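Class D beta-lactamase (Fusobacterium nucleatum subsp. polymorphum, PDB 4IED) probably hydrolyses the beta-lactam ring of antibiotics such as penicillins, giving substituted beta-amino acids and so resistance to the drugs. Local coordinates at residues W210-I215 against S223-L228; E51-A56 against V206-F211. One frame throughout, in Å; residues are numbered along the deposited sequence.

Contact 1 of 2, residues W210-I215 against S223-L228; sequences WFVGWI and SFAINL
The antiparallel hairpin of strands 208-216 and 221-229, in the central sheet of the beta-lactamase fold, pairs Phe211 with Ile226 and Gly213 with Phe224 through two rings of backbone hydrogen bonds. Each ring closes with two bonds, the shortest from Phe224 N to Gly213 O at 2.8 Å. Phe224 CG sits between its backbone N and carbonyl carbon (chi1 67°), which folds the ring across the partner strand, with Gly213 CA 3.9 Å from its centroid in a CH-pi contact. Glycine suits this place because it has no side chain to hold the ring off. Phe211 leans against the same ring obliquely, its CD2 3.7 Å from Phe224 CE1, and its CB meets Ile226 CG2 at 3.8 Å. On the opposite face of the sheet Asn227 lies alongside Trp210: CB and the amide nitrogen ND2 both lie over one indole face, ND2 3.5 Å from Trp210 CH2, with the amide plane turned 78° from it. Asn227 OD1 is hydrogen-bonded to Arg48 NE. One non-hydrogen-bonded pair further along, Val212 CG1 meets Ala225 CB at 3.8 Å. Helix 154-165 covers this face, helix 238-249 packs on Phe211 and Ile226, and strands 192-200 and 29-35 flank the hairpin.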
loop_
_atom_site.group_PDB
_atom_site.type_symbol
_atom_site.label_atom_id
_atom_site.label_comp_id
_atom_site.label_asym_id
_atom_site.label_seq_id
_atom_site.Cartn_x
_atom_site.Cartn_y
_atom_site.Cartn_z
ATOM N N TRP A 210 -5.386 -0.843 -6.382
ATOM C CA TRP A 210 -4.878 0.143 -5.365
ATOM C C TRP A 210 -3.516 0.685 -5.778
ATOM O O TRP A 210 -2.674 -0.066 -6.294
ATOM C CB TRP A 210 -4.648 -0.548 -4.001
ATOM C CG TRP A 210 -5.803 -0.928 -3.127
ATOM C CD1 TRP A 210 -6.346 -2.169 -3.002
ATOM C CD2 TRP A 210 -6.441 -0.079 -2.160
ATOM N NE1 TRP A 210 -7.367 -2.161 -2.081
ATOM C CE2 TRP A 210 -7.414 -0.877 -1.499
ATOM C CE3 TRP A 210 -6.338 1.311 -1.840
ATOM C CZ2 TRP A 210 -8.177 -0.361 -0.476
ATOM C CZ3 TRP A 210 -7.047 1.815 -0.850
ATOM C CH2 TRP A 210 -7.981 0.986 -0.115
ATOM N N PHE A 211 -3.288 1.944 -5.405
ATOM C CA PHE A 211 -1.917 2.503 -5.345
ATOM C C PHE A 211 -1.959 3.470 -4.198
ATOM O O PHE A 211 -2.740 4.395 -4.143
ATOM C CB PHE A 211 -1.462 3.135 -6.689
ATOM C CG PHE A 211 -0.095 3.761 -6.676
ATOM C CD1 PHE A 211 0.980 3.107 -6.132
ATOM C CD2 PHE A 211 0.096 5.000 -7.223
ATOM C CE1 PHE A 211 2.234 3.702 -6.159
ATOM C CE2 PHE A 211 1.361 5.595 -7.239
ATOM C CZ PHE A 211 2.378 4.933 -6.726
ATOM N N VAL A 212 -1.097 3.200 -3.203
ATOM C CA VAL A 212 -1.029 4.003 -1.949
ATOM C C VAL A 212 0.413 4.375 -1.676
ATOM O O VAL A 212 1.311 3.683 -2.053
ATOM C CB VAL A 212 -1.680 3.303 -0.728
ATOM C CG1 VAL A 212 -3.061 2.710 -1.108
ATOM C CG2 VAL A 212 -0.803 2.237 -0.168
ATOM N N GLY A 213 0.566 5.516 -0.982
ATOM C CA GLY A 213 1.954 5.946 -0.678
ATOM C C GLY A 213 1.971 7.366 -0.143
ATOM O O GLY A 213 1.012 7.883 0.392
ATOM N N TRP A 214 3.100 7.995 -0.348
ATOM C CA TRP A 214 3.272 9.380 -0.051
ATOM C C TRP A 214 4.434 9.972 -0.844
ATOM O O TRP A 214 5.278 9.278 -1.370
ATOM C CB TRP A 214 3.531 9.630 1.467
ATOM C CG TRP A 214 4.894 9.123 1.936
ATOM C CD1 TRP A 214 6.020 9.892 2.123
ATOM C CD2 TRP A 214 5.199 7.804 2.438
ATOM N NE1 TRP A 214 7.009 9.092 2.642
ATOM C CE2 TRP A 214 6.570 7.797 2.778
ATOM C CE3 TRP A 214 4.509 6.618 2.474
ATOM C CZ2 TRP A 214 7.196 6.656 3.272
ATOM C CZ3 TRP A 214 5.114 5.505 2.972
ATOM C CH2 TRP A 214 6.458 5.486 3.295
ATOM N N ILE A 215 4.453 11.317 -0.854
ATOM C CA ILE A 215 5.492 12.126 -1.527
ATOM C C ILE A 215 5.949 13.132 -0.472
ATOM O O ILE A 215 5.168 13.923 0.055
ATOM C CB ILE A 215 5.021 12.867 -2.775
ATOM C CG1 ILE A 215 4.582 11.891 -3.807
ATOM C CG2 ILE A 215 6.181 13.663 -3.367
ATOM C CD1 ILE A 215 4.000 12.528 -5.042
ATOM N N SER A 223 0.250 12.421 1.585
ATOM C CA SER A 223 -0.023 10.992 1.682
ATOM C C SER A 223 -1.250 10.713 0.804
ATOM O O SER A 223 -2.164 11.534 0.704
ATOM C CB SER A 223 -0.363 10.619 3.092
ATOM O OG SER A 223 0.837 10.736 3.896
ATOM N N PHE A 224 -1.252 9.587 0.127
ATOM C CA PHE A 224 -2.311 9.352 -0.878
ATOM C C PHE A 224 -2.681 7.885 -0.928
ATOM O O PHE A 224 -2.000 6.951 -0.579
ATOM C CB PHE A 224 -1.870 9.785 -2.271
ATOM C CG PHE A 224 -0.751 8.932 -2.854
ATOM C CD1 PHE A 224 -1.033 7.738 -3.563
ATOM C CD2 PHE A 224 0.564 9.349 -2.740
ATOM C CE1 PHE A 224 -0.032 6.974 -4.077
ATOM C CE2 PHE A 224 1.571 8.563 -3.274
ATOM C CZ PHE A 224 1.262 7.377 -3.914
ATOM N N ALA A 225 -3.954 7.725 -1.369
ATOM C CA ALA A 225 -4.568 6.428 -1.803
ATOM C C ALA A 225 -5.586 6.576 -2.904
ATOM O O ALA A 225 -6.487 7.412 -2.775
ATOM C CB ALA A 225 -5.225 5.756 -0.610
ATOM N N ILE A 226 -5.380 5.748 -3.923
ATOM C CA ILE A 226 -6.371 5.621 -5.008
ATOM C C ILE A 226 -6.764 4.169 -5.036
ATOM O O ILE A 226 -5.984 3.249 -4.828
ATOM C CB ILE A 226 -5.797 6.084 -6.355
ATOM C CG1 ILE A 226 -6.909 6.184 -7.460
ATOM C CG2 ILE A 226 -4.663 5.218 -6.872
ATOM C CD1 ILE A 226 -6.387 6.949 -8.646
ATOM N N ASN A 227 -8.057 3.966 -5.275
ATOM C CA ASN A 227 -8.522 2.626 -5.762
ATOM C C ASN A 227 -9.543 2.806 -6.850
ATOM O O ASN A 227 -10.237 3.791 -6.968
ATOM C CB ASN A 227 -8.965 1.700 -4.601
ATOM C CG ASN A 227 -10.237 2.143 -3.901
ATOM O OD1 ASN A 227 -11.292 2.230 -4.467
ATOM N ND2 ASN A 227 -10.139 2.317 -2.572
ATOM N N LEU A 228 -9.539 1.834 -7.737
ATOM C CA LEU A 228 -10.338 1.907 -8.995
ATOM C C LEU A 228 -10.857 0.532 -9.285
ATOM O O LEU A 228 -10.226 -0.453 -8.999
ATOM C CB LEU A 228 -9.352 2.238 -10.191
ATOM C CG LEU A 228 -8.437 3.470 -10.103
ATOM C CD1 LEU A 228 -7.317 3.505 -11.163
ATOM C CD2 LEU A 228 -9.451 4.644 -10.211
#

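Contact 2 of 2, residues E51-A56 against V206-F211; sequences ERFYPA and VPIGWF
Trp210 gives its indole N-H to the backbone carbonyl of Tyr54, with NE1 2.8 Å from Tyr54 O and an angle of 150° at the hydrogen. The oxygen lies at the indole edge, near the ring plane; the bond, somewhat bent, leaves the indole faces to neighbours such as Ile208. Tryptophan suits the place because it joins a large apolar ring to a single donor, here spent on a loop carbonyl. Beside that bond, Trp210 CD1 comes within 3.4 Å of Pro55 O, whose hydrogen bond comes from Ser58 OG. At the benzo end, Trp210 CZ2 touches Phe53 CB at 4.0 Å. The Phe53 ring in turn receives Ile208, whose CD1 lies over one face, 4.3 Å from the centroid. Branching lets Ile208 serve both aromatics: CG1 lies beside the backbone N (chi1 -55°) and carries CD1 to Phe53, whereas CG2 rests 4.1 Å above the plane of Trp210. Further out, the loop is tied by a backbone hydrogen bond of Phe53 with Ile152, a hydrogen bond between Tyr54 OH and Asn203 O, and a salt bridge of Arg52 with Glu156. The loop, which runs from helix 46-49 to helix 62-69, thus lies against the start of strand 208-216, itself bonded through Ile208 and Trp210 to strand 192-200, with strand 221-229 as its neighbour on the other side.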
loop_
_atom_site.group_PDB
_atom_site.type_symbol
_atom_site.label_atom_id
_atom_site.label_comp_id
_atom_site.label_asym_id
_atom_site.label_seq_id
_atom_site.Cartn_x
_atom_site.Cartn_y
_atom_site.Cartn_z
ATOM N N GLU A 51 -15.157 3.715 2.036
ATOM C CA GLU A 51 -15.579 2.341 1.939
ATOM C C GLU A 51 -14.383 1.423 1.994
ATOM O O GLU A 51 -13.372 1.617 1.332
ATOM C CB GLU A 51 -16.289 2.087 0.560
ATOM C CG GLU A 51 -16.770 0.664 0.343
ATOM C CD GLU A 51 -17.608 0.476 -0.856
ATOM O OE1 GLU A 51 -17.733 1.453 -1.646
ATOM O OE2 GLU A 51 -18.134 -0.697 -0.957
ATOM N N ARG A 52 -14.486 0.416 2.825
ATOM C CA ARG A 52 -13.424 -0.522 3.048
ATOM C C ARG A 52 -13.426 -1.633 1.977
ATOM O O ARG A 52 -14.489 -2.194 1.645
ATOM C CB ARG A 52 -13.532 -1.182 4.424
ATOM C CG ARG A 52 -13.306 -0.212 5.557
ATOM C CD ARG A 52 -13.413 -0.967 6.847
ATOM N NE ARG A 52 -12.982 -0.180 8.006
ATOM C CZ ARG A 52 -13.309 -0.471 9.237
ATOM N NH1 ARG A 52 -14.181 -1.404 9.553
ATOM N NH2 ARG A 52 -12.783 0.236 10.223
ATOM N N PHE A 53 -12.222 -1.910 1.463
ATOM C CA PHE A 53 -11.973 -2.955 0.436
ATOM C C PHE A 53 -10.823 -3.811 0.861
ATOM O O PHE A 53 -9.858 -3.394 1.655
ATOM C CB PHE A 53 -11.647 -2.381 -0.994
ATOM C CG PHE A 53 -12.732 -1.490 -1.556
ATOM C CD1 PHE A 53 -13.842 -2.083 -2.155
ATOM C CD2 PHE A 53 -12.643 -0.089 -1.575
ATOM C CE1 PHE A 53 -14.846 -1.283 -2.697
ATOM C CE2 PHE A 53 -13.585 0.724 -2.095
ATOM C CZ PHE A 53 -14.718 0.127 -2.657
ATOM N N TYR A 54 -10.729 -5.037 0.334
ATOM C CA TYR A 54 -9.532 -5.875 0.582
ATOM C C TYR A 54 -8.297 -5.047 0.180
ATOM O O TYR A 54 -8.318 -4.489 -0.918
ATOM C CB TYR A 54 -9.547 -7.169 -0.232
ATOM C CG TYR A 54 -10.805 -8.006 -0.194
ATOM C CD1 TYR A 54 -11.650 -8.070 0.906
ATOM C CD2 TYR A 54 -11.116 -8.718 -1.293
ATOM C CE1 TYR A 54 -12.786 -8.854 0.898
ATOM C CE2 TYR A 54 -12.182 -9.553 -1.324
ATOM C CZ TYR A 54 -13.055 -9.565 -0.278
ATOM O OH TYR A 54 -14.210 -10.405 -0.305
ATOM N N PRO A 55 -7.244 -5.014 1.008
ATOM C CA PRO A 55 -6.097 -4.186 0.603
ATOM C C PRO A 55 -5.217 -4.816 -0.391
ATOM O O PRO A 55 -4.387 -4.130 -1.070
ATOM C CB PRO A 55 -5.312 -4.063 1.923
ATOM C CG PRO A 55 -5.715 -5.312 2.696
ATOM C CD PRO A 55 -7.160 -5.535 2.369
ATOM N N ALA A 56 -5.352 -6.111 -0.631
ATOM C CA ALA A 56 -4.405 -6.793 -1.549
ATOM C C ALA A 56 -3.031 -6.487 -1.257
ATOM O O ALA A 56 -2.640 -6.356 -0.087
ATOM C CB ALA A 56 -4.734 -6.554 -3.009
ATOM N N VAL A 206 -16.073 -7.468 -8.972
ATOM C CA VAL A 206 -15.400 -6.365 -9.638
ATOM C C VAL A 206 -14.048 -6.121 -8.920
ATOM O O VAL A 206 -13.983 -5.591 -7.778
ATOM C CB VAL A 206 -16.204 -5.075 -9.614
ATOM C CG1 VAL A 206 -15.402 -3.949 -10.206
ATOM C CG2 VAL A 206 -17.495 -5.277 -10.419
ATOM N N PRO A 207 -12.914 -6.537 -9.536
ATOM C CA PRO A 207 -11.592 -6.348 -8.868
ATOM C C PRO A 207 -11.278 -4.878 -8.706
ATOM O O PRO A 207 -11.726 -4.008 -9.418
ATOM C CB PRO A 207 -10.649 -7.073 -9.814
ATOM C CG PRO A 207 -11.508 -8.081 -10.550
ATOM C CD PRO A 207 -12.822 -7.384 -10.757
ATOM N N ILE A 208 -10.491 -4.666 -7.641
ATOM C CA ILE A 208 -10.129 -3.340 -7.147
ATOM C C ILE A 208 -8.607 -3.171 -7.263
ATOM O O ILE A 208 -7.818 -3.861 -6.605
ATOM C CB ILE A 208 -10.512 -3.140 -5.636
ATOM C CG1 ILE A 208 -11.958 -3.394 -5.328
ATOM C CG2 ILE A 208 -10.068 -1.702 -5.195
ATOM C CD1 ILE A 208 -12.887 -2.408 -5.935
ATOM N N GLY A 209 -8.204 -2.165 -8.034
ATOM C CA GLY A 209 -6.785 -1.793 -8.089
ATOM C C GLY A 209 -6.437 -0.677 -7.121
ATOM O O GLY A 209 -7.101 0.317 -7.069
ATOM N N TRP A 210 -5.386 -0.843 -6.382
ATOM C CA TRP A 210 -4.878 0.143 -5.365
ATOM C C TRP A 210 -3.516 0.685 -5.778
ATOM O O TRP A 210 -2.674 -0.066 -6.294
ATOM C CB TRP A 210 -4.648 -0.548 -4.001
ATOM C CG TRP A 210 -5.803 -0.928 -3.127
ATOM C CD1 TRP A 210 -6.346 -2.169 -3.002
ATOM C CD2 TRP A 210 -6.441 -0.079 -2.160
ATOM N NE1 TRP A 210 -7.367 -2.161 -2.081
ATOM C CE2 TRP A 210 -7.414 -0.877 -1.499
ATOM C CE3 TRP A 210 -6.338 1.311 -1.840
ATOM C CZ2 TRP A 210 -8.177 -0.361 -0.476
ATOM C CZ3 TRP A 210 -7.047 1.815 -0.850
ATOM C CH2 TRP A 210 -7.981 0.986 -0.115
ATOM N N PHE A 211 -3.288 1.944 -5.405
ATOM C CA PHE A 211 -1.917 2.503 -5.345
ATOM C C PHE A 211 -1.959 3.470 -4.198
ATOM O O PHE A 211 -2.740 4.395 -4.143
ATOM C CB PHE A 211 -1.462 3.135 -6.689
ATOM C CG PHE A 211 -0.095 3.761 -6.676
ATOM C CD1 PHE A 211 0.980 3.107 -6.132
ATOM C CD2 PHE A 211 0.096 5.000 -7.223
ATOM C CE1 PHE A 211 2.234 3.702 -6.159
ATOM C CE2 PHE A 211 1.361 5.595 -7.239
ATOM C CZ PHE A 211 2.378 4.933 -6.726
#

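Trp210 belongs to both contacts, whose centres are 11 Å apart: contact 1 holds it within the sheet, and contact 2 fastens its indole edge to the loop 51-56. Asn227 and Ile208 share one face of that indole, Asn227 CB lying 3.6 Å from Ile208 CG2, and Asn227 ND2 is 3.6 Å from Phe53 CD2. A probable backbone hydrogen bond from Gly209 N to Leu228 O, 2.8 Å, carries the hairpin pairing onward. The loop leads to Lys60, the N-carboxylated lysine of the class D active site, while strand 192-200, bonded to Trp210 through Gly198, bears the Lys196-Thr197-Gly198 motif. The shared tryptophan thus joins that loop to the strand beside this motif, consistent with a structural place behind the active site.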